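Side-chain contacts in glycosylation Associate Protein 2 (Streptococcus agalactiae serotype V, PDB 6OYC), which probably works with its Gap partners in the glycosylation and accessory-Sec secretion of a serine-rich surface protein: residues M26-I31 with R120-G125; P386-I391 with R507-N512. One frame throughout, in Å; residues are numbered along the deposited sequence.

Contact 1 of 2, residues M26-I31 with R120-G125; sequences MEWLFI and RQFYKG
M26 reaches from the start of strand 26-31 to the side of helix 115-125 and sets its terminal methyl in a shallow hollow made by two consecutive residues, F122 and Y123. The floor is backbone and CB: M26 CE lies 3.6 Å from F122 CB and 3.5 Å from Y123 N. One wall is Y123, whose CB comes within 4.1 Å of M26 CE, the methyl meeting the phenol ring at its edge and near its plane. Methionine suits the place because its unbranched chain can span the gap and then turn at the end: it runs extended through CB and CG, and the bend about the CG-SD bond (chi3 -86°) swings CE into the notch.

The bump on the helix side is F122. With CG anti to its own carbonyl carbon (chi1 -76°), its ring projects from the helix toward the sheet. W28 CZ3 comes up at the edge of that ring, near its plane and 4.2 Å from F122 CD2; the side chains are about perpendicular, and one pair of carbons at van der Waals distance makes a light contact. F122 continues inward to A62 and makes an edge-to-face pair with F87, while W28 lies on L64; the aromatic pair thus extends the apolar layer of the parallel sheet, in which 26-31 is an outermost strand.

W28 NE1 bonds Q10 OE1, and K5 adds a cation-pi contact to Y123. Y123 OH bonds OD1 of N25, the residue just before M26, so a polar link flanks the apolar one. The contact of the two segments themselves (182 Å² buried) has no hydrogen bond and rests on dispersion and water exclusion; with Q10 and N25 satisfying W28 and Y123, this packing costs neither aromatic its hydrogen bond.

Contact 2 of 2, residues P386-I391 with R507-N512; sequences PHAIII and RRMLSN
H387 is gripped at both imidazole nitrogens, ND1 by OD1 of D363 and NE2 by OD2 of D513, the latter on helix 495-514 just beyond residues 507-512. Two carboxylate partners would probably favour the protonated imidazolium, and the ring of F514 meets H387 edge to face. Histidine fits because it offers a polar atom on each side of one small ring.

Alongside, M509 comes down from the helix onto the strand. Its SD lies 3.7 Å from A388 CB and, more loosely, 4.4 Å from I390 CD1. A388 and I390 are two apart on strand 388-392 and so face the same way, toward the helix; between them I389 turns to the other face of the sheet, against T378 of helix 372-381. M509 stretches away from the helix because CG stands opposite the backbone nitrogen (chi1 -169°); chi2, -149°, brings SD alongside the alanine methyl and chi3 directs only CE. Small A388 leaves room for that bulky atom, and M509 also touches I366 on the adjacent strand. Across the segments the attraction is thus apolar and modest (121 Å² buried), while beside it one probably charge-assisted bond, from H387 to D513, links the strand's approach to the helix.

Contact 1 precedes contact 2 along the chain; their centres are 40 Å apart and their nearest atoms about 28 Å. They share no helix, strand or sheet. In contact 1, helix 115-125 packs by the N-terminal ends of the five-stranded parallel sheet, at its outermost strand 26-31; in contact 2, the C-terminal helix 495-514 packs against a face of the eight-stranded mixed sheet, on an inner strand. The two thus belong to separate alpha/beta parts, with antiparallel sheets between them in sequence, and neither is built on the other. The mixed sheet and its helices resemble an alpha/beta-hydrolase fold, and a Ser-His-Asp arrangement at S371, H491 and D461 is possible but unconfirmed.

Contact 1 of 2, residues M26-I31 with R120-G125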
ATOM      1  N   MET B  26       3.338  19.842 -20.268  1.00 34.57           N
ATOM      2  CA  MET B  26       3.913  19.894 -18.934  1.00 36.92           C
ATOM      3  C   MET B  26       4.518  21.282 -18.753  1.00 35.94           C
ATOM      4  O   MET B  26       5.474  21.648 -19.445  1.00 35.40           O
ATOM      5  CB  MET B  26       4.958  18.798 -18.726  1.00 36.29           C
ATOM      6  CG  MET B  26       5.889  19.081 -17.539  1.00 36.57           C
ATOM      7  SD  MET B  26       7.184  17.844 -17.275  1.00 46.01           S
ATOM      8  CE  MET B  26       6.289  16.695 -16.281  1.00 38.29           C
ATOM      9  N   GLU B  27       3.956  22.050 -17.828  1.00 35.58           N
ATOM     10  CA  GLU B  27       4.437  23.400 -17.553  1.00 35.01           C
ATOM     11  C   GLU B  27       5.630  23.333 -16.617  1.00 35.98           C
ATOM     12  O   GLU B  27       5.529  22.808 -15.500  1.00 35.40           O
ATOM     13  CB  GLU B  27       3.320  24.238 -16.946  1.00 33.84           C
ATOM     14  CG  GLU B  27       3.683  25.679 -16.677  1.00 37.24           C
ATOM     15  CD  GLU B  27       2.512  26.451 -16.061  1.00 47.07           C
ATOM     16  OE1 GLU B  27       1.824  25.903 -15.160  1.00 44.98           O
ATOM     17  OE2 GLU B  27       2.266  27.597 -16.490  1.00 51.54           O
ATOM     18  N   TRP B  28       6.754  23.869 -17.060  1.00 34.07           N
ATOM     19  CA  TRP B  28       8.000  23.792 -16.315  1.00 33.14           C
ATOM     20  C   TRP B  28       8.357  25.186 -15.807  1.00 33.92           C
ATOM     21  O   TRP B  28       8.962  25.985 -16.529  1.00 29.87           O
ATOM     22  CB  TRP B  28       9.091  23.205 -17.201  1.00 33.36           C
ATOM     23  CG  TRP B  28      10.370  22.856 -16.481  1.00 33.95           C
ATOM     24  CD1 TRP B  28      11.378  23.708 -16.156  1.00 35.89           C
ATOM     25  CD2 TRP B  28      10.786  21.558 -16.040  1.00 31.13           C
ATOM     26  NE1 TRP B  28      12.396  23.027 -15.534  1.00 34.55           N
ATOM     27  CE2 TRP B  28      12.054  21.706 -15.444  1.00 31.74           C
ATOM     28  CE3 TRP B  28      10.204  20.289 -16.084  1.00 30.90           C
ATOM     29  CZ2 TRP B  28      12.754  20.629 -14.885  1.00 34.32           C
ATOM     30  CZ3 TRP B  28      10.905  19.212 -15.542  1.00 32.88           C
ATOM     31  CH2 TRP B  28      12.166  19.389 -14.950  1.00 32.29           C
ATOM     32  N   LEU B  29       7.984  25.473 -14.558  1.00 36.38           N
ATOM     33  CA  LEU B  29       8.359  26.726 -13.908  1.00 34.40           C
ATOM     34  C   LEU B  29       9.822  26.684 -13.477  1.00 35.27           C
ATOM     35  O   LEU B  29      10.309  25.662 -12.992  1.00 34.82           O
ATOM     36  CB  LEU B  29       7.470  26.983 -12.692  1.00 31.47           C
ATOM     37  CG  LEU B  29       5.963  26.971 -12.967  1.00 35.13           C
ATOM     38  CD1 LEU B  29       5.141  27.240 -11.691  1.00 29.40           C
ATOM     39  CD2 LEU B  29       5.642  27.997 -14.033  1.00 32.19           C
ATOM     40  N   PHE B  30      10.523  27.801 -13.656  1.00 34.12           N
ATOM     41  CA  PHE B  30      11.928  27.894 -13.287  1.00 36.28           C
ATOM     42  C   PHE B  30      12.223  29.210 -12.590  1.00 39.51           C
ATOM     43  O   PHE B  30      11.855  30.273 -13.101  1.00 38.32           O
ATOM     44  CB  PHE B  30      12.831  27.795 -14.505  1.00 35.64           C
ATOM     45  CG  PHE B  30      14.268  27.983 -14.173  1.00 37.37           C
ATOM     46  CD1 PHE B  30      14.969  26.984 -13.508  1.00 37.29           C
ATOM     47  CD2 PHE B  30      14.920  29.170 -14.488  1.00 33.80           C
ATOM     48  CE1 PHE B  30      16.308  27.160 -13.177  1.00 39.00           C
ATOM     49  CE2 PHE B  30      16.250  29.350 -14.173  1.00 36.93           C
ATOM     50  CZ  PHE B  30      16.952  28.344 -13.511  1.00 38.61           C
ATOM     51  N   ILE B  31      12.917  29.143 -11.451  1.00 37.61           N
ATOM     52  CA  ILE B  31      13.439  30.331 -10.784  1.00 40.05           C
ATOM     53  C   ILE B  31      14.871  30.066 -10.334  1.00 42.41           C
ATOM     54  O   ILE B  31      15.233  28.949  -9.949  1.00 37.17           O
ATOM     55  CB  ILE B  31      12.587  30.771  -9.571  1.00 38.09           C
ATOM     56  CG1 ILE B  31      12.441  29.633  -8.567  1.00 37.91           C
ATOM     57  CG2 ILE B  31      11.229  31.285 -10.013  1.00 37.94           C
ATOM     58  CD1 ILE B  31      11.663  30.026  -7.322  1.00 36.96           C
ATOM     59  N   ARG B 120      10.314  12.052 -17.311  1.00 30.18           N
ATOM     60  CA  ARG B 120       9.315  11.032 -17.622  1.00 34.71           C
ATOM     61  C   ARG B 120       8.556  10.606 -16.369  1.00 32.34           C
ATOM     62  O   ARG B 120       7.333  10.420 -16.407  1.00 33.28           O
ATOM     63  CB  ARG B 120      10.002   9.824 -18.275  1.00 37.10           C
ATOM     64  CG  ARG B 120       9.082   8.891 -19.033  1.00 45.07           C
ATOM     65  CD  ARG B 120       8.482   9.610 -20.231  1.00 47.52           C
ATOM     66  NE  ARG B 120       7.684   8.751 -21.105  1.00 50.05           N
ATOM     67  CZ  ARG B 120       6.911   9.224 -22.084  1.00 48.80           C
ATOM     68  NH1 ARG B 120       6.834  10.535 -22.293  1.00 45.57           N
ATOM     69  NH2 ARG B 120       6.212   8.395 -22.843  1.00 43.93           N
ATOM     70  N   GLN B 121       9.267  10.447 -15.248  1.00 33.74           N
ATOM     71  CA  GLN B 121       8.626  10.081 -13.984  1.00 33.52           C
ATOM     72  C   GLN B 121       7.660  11.164 -13.509  1.00 31.40           C
ATOM     73  O   GLN B 121       6.562  10.864 -13.030  1.00 28.75           O
ATOM     74  CB  GLN B 121       9.680   9.822 -12.910  1.00 32.89           C
ATOM     75  CG  GLN B 121      10.537   8.591 -13.142  1.00 34.93           C
ATOM     76  CD  GLN B 121      11.692   8.503 -12.134  1.00 38.95           C
ATOM     77  OE1 GLN B 121      12.440   9.458 -11.943  1.00 34.30           O
ATOM     78  NE2 GLN B 121      11.821   7.362 -11.486  1.00 39.03           N
ATOM     79  N   PHE B 122       8.071  12.428 -13.591  1.00 30.09           N
ATOM     80  CA  PHE B 122       7.132  13.521 -13.341  1.00 30.38           C
ATOM     81  C   PHE B 122       5.897  13.365 -14.228  1.00 32.19           C
ATOM     82  O   PHE B 122       4.751  13.339 -13.744  1.00 30.13           O
ATOM     83  CB  PHE B 122       7.813  14.875 -13.608  1.00 25.89           C
ATOM     84  CG  PHE B 122       8.761  15.329 -12.524  1.00 32.16           C
ATOM     85  CD1 PHE B 122       8.922  14.593 -11.350  1.00 32.24           C
ATOM     86  CD2 PHE B 122       9.479  16.517 -12.674  1.00 31.47           C
ATOM     87  CE1 PHE B 122       9.801  15.042 -10.339  1.00 33.52           C
ATOM     88  CE2 PHE B 122      10.359  16.967 -11.682  1.00 28.82           C
ATOM     89  CZ  PHE B 122      10.524  16.227 -10.521  1.00 31.36           C
ATOM     90  N   TYR B 123       6.126  13.229 -15.539  1.00 28.90           N
ATOM     91  CA  TYR B 123       5.032  13.217 -16.508  1.00 33.15           C
ATOM     92  C   TYR B 123       4.000  12.137 -16.189  1.00 30.37           C
ATOM     93  O   TYR B 123       2.795  12.357 -16.334  1.00 31.54           O
ATOM     94  CB  TYR B 123       5.590  13.007 -17.915  1.00 32.25           C
ATOM     95  CG  TYR B 123       4.610  13.366 -19.010  1.00 36.22           C
ATOM     96  CD1 TYR B 123       3.958  14.592 -18.997  1.00 35.01           C
ATOM     97  CD2 TYR B 123       4.341  12.490 -20.057  1.00 36.29           C
ATOM     98  CE1 TYR B 123       3.075  14.945 -19.981  1.00 35.71           C
ATOM     99  CE2 TYR B 123       3.443  12.842 -21.065  1.00 39.76           C
ATOM    100  CZ  TYR B 123       2.814  14.074 -21.008  1.00 37.05           C
ATOM    101  OH  TYR B 123       1.922  14.457 -21.968  1.00 39.32           O
ATOM    102  N   LYS B 124       4.439  10.966 -15.742  1.00 28.78           N
ATOM    103  CA  LYS B 124       3.496   9.863 -15.616  1.00 33.37           C
ATOM    104  C   LYS B 124       3.356   9.345 -14.196  1.00 33.54           C
ATOM    105  O   LYS B 124       2.616   8.377 -13.983  1.00 32.20           O
ATOM    106  CB  LYS B 124       3.887   8.733 -16.580  1.00 32.49           C
ATOM    107  CG  LYS B 124       3.673   9.151 -18.059  1.00 31.68           C
ATOM    108  CD  LYS B 124       3.438   7.960 -18.982  1.00 31.93           C
ATOM    109  CE  LYS B 124       3.220   8.419 -20.433  1.00 35.14           C
ATOM    110  NZ  LYS B 124       3.095   7.254 -21.393  1.00 32.79           N
ATOM    111  N   GLY B 125       3.997   9.995 -13.212  1.00 30.80           N
ATOM    112  CA  GLY B 125       4.029   9.456 -11.865  1.00 31.57           C
ATOM    113  C   GLY B 125       3.499  10.359 -10.771  1.00 31.68           C
ATOM    114  O   GLY B 125       3.560   9.983  -9.600  1.00 31.84           O
TER

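Contact 2 of 2, residues P386-I391 with R507-N512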
ATOM      1  N   PRO B 386       3.428  -1.199  22.036  1.00 52.78           N
ATOM      2  CA  PRO B 386       3.077   0.200  21.775  1.00 54.36           C
ATOM      3  C   PRO B 386       2.456   0.862  22.997  1.00 57.53           C
ATOM      4  O   PRO B 386       2.023   0.221  23.958  1.00 57.59           O
ATOM      5  CB  PRO B 386       2.068   0.099  20.631  1.00 52.09           C
ATOM      6  CG  PRO B 386       1.391  -1.216  20.873  1.00 50.09           C
ATOM      7  CD  PRO B 386       2.478  -2.126  21.397  1.00 52.12           C
ATOM      8  N   HIS B 387       2.395   2.189  22.930  1.00 56.30           N
ATOM      9  CA  HIS B 387       1.696   2.945  23.955  1.00 56.91           C
ATOM     10  C   HIS B 387       0.210   2.611  23.978  1.00 57.82           C
ATOM     11  O   HIS B 387      -0.386   2.457  25.050  1.00 61.96           O
ATOM     12  CB  HIS B 387       1.885   4.435  23.719  1.00 53.93           C
ATOM     13  CG  HIS B 387       1.168   5.281  24.715  1.00 61.59           C
ATOM     14  ND1 HIS B 387       1.570   5.375  26.030  1.00 63.21           N
ATOM     15  CD2 HIS B 387       0.059   6.050  24.602  1.00 60.59           C
ATOM     16  CE1 HIS B 387       0.751   6.182  26.680  1.00 65.18           C
ATOM     17  NE2 HIS B 387      -0.176   6.604  25.837  1.00 62.51           N
ATOM     18  N   ALA B 388      -0.408   2.506  22.808  1.00 57.68           N
ATOM     19  CA  ALA B 388      -1.847   2.330  22.733  1.00 52.20           C
ATOM     20  C   ALA B 388      -2.217   1.552  21.475  1.00 51.51           C
ATOM     21  O   ALA B 388      -1.539   1.629  20.447  1.00 49.30           O
ATOM     22  CB  ALA B 388      -2.563   3.681  22.748  1.00 50.00           C
ATOM     23  N   ILE B 389      -3.315   0.812  21.577  1.00 52.68           N
ATOM     24  CA  ILE B 389      -3.905   0.074  20.476  1.00 45.09           C
ATOM     25  C   ILE B 389      -5.377   0.450  20.452  1.00 49.29           C
ATOM     26  O   ILE B 389      -6.126   0.081  21.362  1.00 54.31           O
ATOM     27  CB  ILE B 389      -3.716  -1.436  20.635  1.00 47.14           C
ATOM     28  CG1 ILE B 389      -2.246  -1.788  20.427  1.00 47.12           C
ATOM     29  CG2 ILE B 389      -4.621  -2.204  19.682  1.00 43.44           C
ATOM     30  CD1 ILE B 389      -1.943  -3.233  20.687  1.00 49.56           C
ATOM     31  N   ILE B 390      -5.783   1.215  19.445  1.00 46.63           N
ATOM     32  CA  ILE B 390      -7.169   1.639  19.277  1.00 47.50           C
ATOM     33  C   ILE B 390      -7.783   0.752  18.204  1.00 50.28           C
ATOM     34  O   ILE B 390      -7.403   0.825  17.031  1.00 48.60           O
ATOM     35  CB  ILE B 390      -7.267   3.118  18.885  1.00 47.73           C
ATOM     36  CG1 ILE B 390      -6.566   4.003  19.913  1.00 48.53           C
ATOM     37  CG2 ILE B 390      -8.715   3.531  18.689  1.00 49.97           C
ATOM     38  CD1 ILE B 390      -6.493   5.464  19.503  1.00 53.46           C
ATOM     39  N   ILE B 391      -8.744  -0.083  18.579  1.00 51.83           N
ATOM     40  CA  ILE B 391      -9.316  -1.029  17.636  1.00 49.06           C
ATOM     41  C   ILE B 391     -10.830  -1.054  17.782  1.00 54.65           C
ATOM     42  O   ILE B 391     -11.373  -0.829  18.868  1.00 57.17           O
ATOM     43  CB  ILE B 391      -8.709  -2.431  17.826  1.00 49.16           C
ATOM     44  CG1 ILE B 391      -8.615  -2.776  19.313  1.00 50.72           C
ATOM     45  CG2 ILE B 391      -7.320  -2.492  17.195  1.00 46.59           C
ATOM     46  CD1 ILE B 391      -8.265  -4.244  19.574  1.00 44.45           C
ATOM     47  N   ARG B 507      -8.569  11.526  19.169  1.00 66.03           N
ATOM     48  CA  ARG B 507      -8.357  12.936  19.486  1.00 70.75           C
ATOM     49  C   ARG B 507      -8.241  13.153  20.988  1.00 72.53           C
ATOM     50  O   ARG B 507      -7.392  13.930  21.447  1.00 69.40           O
ATOM     51  CB  ARG B 507      -9.483  13.793  18.900  1.00 74.45           C
ATOM     52  CG  ARG B 507      -9.125  14.497  17.591  1.00 79.36           C
ATOM     53  CD  ARG B 507      -7.850  15.351  17.720  1.00 86.04           C
ATOM     54  NE  ARG B 507      -7.659  16.225  16.560  1.00 86.30           N
ATOM     55  CZ  ARG B 507      -6.568  16.945  16.326  1.00 77.86           C
ATOM     56  NH1 ARG B 507      -5.547  16.904  17.171  1.00 76.93           N
ATOM     57  NH2 ARG B 507      -6.498  17.707  15.242  1.00 72.01           N
ATOM     58  N   ARG B 508      -9.073  12.460  21.771  1.00 72.97           N
ATOM     59  CA  ARG B 508      -8.990  12.572  23.222  1.00 73.33           C
ATOM     60  C   ARG B 508      -7.698  11.981  23.765  1.00 69.93           C
ATOM     61  O   ARG B 508      -7.234  12.396  24.831  1.00 71.72           O
ATOM     62  CB  ARG B 508     -10.197  11.894  23.873  1.00 76.34           C
ATOM     63  CG  ARG B 508      -9.921  10.476  24.352  1.00 80.02           C
ATOM     64  CD  ARG B 508     -10.937  10.008  25.380  1.00 88.41           C
ATOM     65  NE  ARG B 508     -10.397   8.949  26.235  1.00 99.93           N
ATOM     66  CZ  ARG B 508     -10.130   9.101  27.529  1.00 95.97           C
ATOM     67  NH1 ARG B 508     -10.358  10.270  28.123  1.00 94.11           N
ATOM     68  NH2 ARG B 508      -9.637   8.088  28.233  1.00 94.13           N
ATOM     69  N   MET B 509      -7.090  11.042  23.053  1.00 67.60           N
ATOM     70  CA  MET B 509      -5.843  10.480  23.546  1.00 67.82           C
ATOM     71  C   MET B 509      -4.628  11.307  23.137  1.00 68.69           C
ATOM     72  O   MET B 509      -3.671  11.420  23.912  1.00 65.79           O
ATOM     73  CB  MET B 509      -5.692   9.048  23.055  1.00 66.18           C
ATOM     74  CG  MET B 509      -4.558   8.332  23.734  1.00 72.26           C
ATOM     75  SD  MET B 509      -3.866   7.150  22.600  1.00 84.28           S
ATOM     76  CE  MET B 509      -2.815   8.272  21.684  1.00 69.30           C
ATOM     77  N   LEU B 510      -4.635  11.871  21.925  1.00 70.11           N
ATOM     78  CA  LEU B 510      -3.582  12.810  21.554  1.00 67.18           C
ATOM     79  C   LEU B 510      -3.517  13.974  22.543  1.00 65.20           C
ATOM     80  O   LEU B 510      -2.429  14.484  22.833  1.00 65.24           O
ATOM     81  CB  LEU B 510      -3.809  13.318  20.124  1.00 66.34           C
ATOM     82  CG  LEU B 510      -3.765  12.314  18.959  1.00 64.67           C
ATOM     83  CD1 LEU B 510      -4.141  13.004  17.674  1.00 60.14           C
ATOM     84  CD2 LEU B 510      -2.407  11.653  18.812  1.00 57.73           C
ATOM     85  N   SER B 511      -4.662  14.381  23.094  1.00 63.31           N
ATOM     86  CA  SER B 511      -4.668  15.460  24.076  1.00 67.69           C
ATOM     87  C   SER B 511      -4.134  14.992  25.422  1.00 65.44           C
ATOM     88  O   SER B 511      -3.243  15.623  26.001  1.00 61.76           O
ATOM     89  CB  SER B 511      -6.075  16.018  24.238  1.00 66.64           C
ATOM     90  OG  SER B 511      -6.030  17.209  24.996  1.00 73.08           O
ATOM     91  N   ASN B 512      -4.663  13.874  25.926  1.00 62.60           N
ATOM     92  CA  ASN B 512      -4.335  13.427  27.275  1.00 60.22           C
ATOM     93  C   ASN B 512      -2.864  13.060  27.416  1.00 62.50           C
ATOM     94  O   ASN B 512      -2.239  13.364  28.439  1.00 63.09           O
ATOM     95  CB  ASN B 512      -5.205  12.225  27.652  1.00 63.82           C
ATOM     96  CG  ASN B 512      -6.649  12.596  27.889  1.00 60.26           C
ATOM     97  OD1 ASN B 512      -6.993  13.771  28.022  1.00 61.02           O
ATOM     98  ND2 ASN B 512      -7.509  11.592  27.939  1.00 64.68           N
TER